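Local coordinates for CurG, CurH fusion protein (Moorea producens 3L, PDB 4MYY) that joins the C-terminal docking domain of CurG to the N-terminal docking domain of CurH, which probably pair successive modules of the curacin A polyketide synthase, at residues 22-27 with 66-71. Numbering follows the deposited sequence. Where two conformers were deposited one is given.
Sequences SSIDQI and QRAALA
The helical segments 22-27 and 66-71 cross at 47°, their axes 9.4 Å apart at closest approach, with Ile24 set against Ala68 and Asp25 against Arg67. Ile24 reaches over the other backbone: its first torsion places CG1 beside the backbone N and leaves CG2 anti to it, and CG2 rests 3.6 Å from Ala68 CA, a close fit that the small alanine permits. The other branch of Ile24 runs alongside, CD1 lying 4.0 Å from Ala68 CB. Beside this apolar patch stands a salt bridge. Asp25 OD1 sits near the guanidinium plane of Arg67, at its edge, and receives NE at 3.0 Å; the N-H bends well off line (127°), so as a hydrogen bond it is weak. Carboxylate and guanidinium planes are 77° apart, so the two groups meet through one oxygen instead of as a coplanar pair engaging both oxygens. The arginine chain bends at chi3, so that NE faces Asp25 OD1 while CZ and the terminal nitrogens lead away from it. The second oxygen, Asp25 OD2, accepts from a water at 2.9 Å; a link from that water to Arg67 NH2 is doubtful, the distance being unusually short. An alanine at Asp25 would remove both oxygens and would probably leave Arg67 NE without its anionic mate. Arg67 NH1 has a further partner in Ile59 O, fixing the head from the end of helix 42-61. The contact joins helix 17-32, from the CurG docking domain, to helix 64-82 of the CurH part; covalent linkage of the two is engineered. Leu28, on helix 17-32, extends the packing onto Arg67, Leu70 and Ala71, while Ala68 also meets Ala68 of the second subunit, placing this helix pair beside the dimer interface.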
# COMPACT_ATOMS: atom_id res chain seq x y z
N SER B 22 -9.70 8.38 0.94
CA SER B 22 -9.22 9.25 2.01
C SER B 22 -8.13 8.55 2.80
O SER B 22 -7.10 9.16 3.07
CB SER B 22 -10.35 9.72 2.90
OG SER B 22 -9.85 10.67 3.84
N SER B 23 -8.32 7.27 3.15
CA SER B 23 -7.29 6.51 3.85
C SER B 23 -6.02 6.35 3.02
O SER B 23 -4.93 6.62 3.49
CB SER B 23 -7.82 5.15 4.29
OG SER B 23 -8.88 5.31 5.22
N ILE B 24 -6.18 5.93 1.76
CA ILE B 24 -5.04 5.71 0.86
C ILE B 24 -4.23 7.02 0.71
O ILE B 24 -3.00 7.03 0.76
CB ILE B 24 -5.49 5.14 -0.51
CG1 ILE B 24 -6.03 3.71 -0.32
CG2 ILE B 24 -4.36 5.18 -1.53
CD1 ILE B 24 -7.01 3.27 -1.40
N ASP B 25 -4.94 8.12 0.51
CA ASP B 25 -4.29 9.39 0.23
C ASP B 25 -3.52 9.84 1.44
O ASP B 25 -2.41 10.40 1.34
CB ASP B 25 -5.31 10.44 -0.19
CG ASP B 25 -5.90 10.16 -1.59
OD1 ASP B 25 -5.45 9.21 -2.29
OD2 ASP B 25 -6.85 10.89 -1.99
N GLN B 26 -4.11 9.61 2.61
CA GLN B 26 -3.44 10.02 3.83
C GLN B 26 -2.22 9.18 4.08
O GLN B 26 -1.20 9.71 4.57
CB GLN B 26 -4.38 9.97 5.02
CG GLN B 26 -5.40 11.09 4.99
CD GLN B 26 -6.34 11.04 6.15
OE1 GLN B 26 -5.97 11.38 7.28
NE2 GLN B 26 -7.56 10.62 5.90
N ILE B 27 -2.30 7.89 3.78
CA ILE B 27 -1.13 7.03 3.94
C ILE B 27 -0.06 7.49 2.97
O ILE B 27 1.11 7.64 3.32
CB ILE B 27 -1.47 5.51 3.85
CG1 ILE B 27 -1.94 5.01 5.22
CG2 ILE B 27 -0.24 4.68 3.52
CD1 ILE B 27 -3.42 5.10 5.47
N GLN B 66 -4.43 4.85 -9.36
CA GLN B 66 -2.97 5.10 -9.51
C GLN B 66 -2.34 5.40 -8.15
O GLN B 66 -1.26 4.89 -7.81
CB GLN B 66 -2.72 6.25 -10.46
CG GLN B 66 -2.80 5.81 -11.93
CD GLN B 66 -2.66 6.98 -12.87
OE1 GLN B 66 -3.31 8.01 -12.69
NE2 GLN B 66 -1.85 6.82 -13.89
N ARG B 67 -2.99 6.23 -7.37
CA ARG B 67 -2.47 6.55 -6.02
C ARG B 67 -2.37 5.30 -5.14
O ARG B 67 -1.40 5.13 -4.42
CB ARG B 67 -3.30 7.62 -5.33
CG ARG B 67 -3.10 9.05 -5.86
CD ARG B 67 -3.79 10.06 -4.95
NE ARG B 67 -5.23 10.11 -5.18
CZ ARG B 67 -5.75 10.77 -6.21
NH1 ARG B 67 -4.96 11.42 -7.06
NH2 ARG B 67 -7.06 10.75 -6.43
N ALA B 68 -3.37 4.43 -5.22
CA ALA B 68 -3.39 3.22 -4.39
C ALA B 68 -2.23 2.33 -4.80
O ALA B 68 -1.48 1.84 -3.94
CB ALA B 68 -4.73 2.50 -4.54
N ALA B 69 -2.08 2.14 -6.12
CA ALA B 69 -1.02 1.29 -6.63
C ALA B 69 0.36 1.84 -6.28
O ALA B 69 1.27 1.04 -5.98
CB ALA B 69 -1.17 1.03 -8.12
N LEU B 70 0.51 3.17 -6.31
CA LEU B 70 1.78 3.83 -5.95
C LEU B 70 2.13 3.57 -4.48
O LEU B 70 3.27 3.21 -4.17
CB LEU B 70 1.66 5.34 -6.20
CG LEU B 70 2.86 6.16 -5.75
CD1 LEU B 70 4.09 5.78 -6.57
CD2 LEU B 70 2.50 7.63 -5.91
N ALA B 71 1.17 3.76 -3.58
CA ALA B 71 1.37 3.45 -2.16
C ALA B 71 1.80 2.01 -1.97
O ALA B 71 2.71 1.76 -1.18
CB ALA B 71 0.09 3.69 -1.38
O HOH W 1 -8.01 9.83 -4.41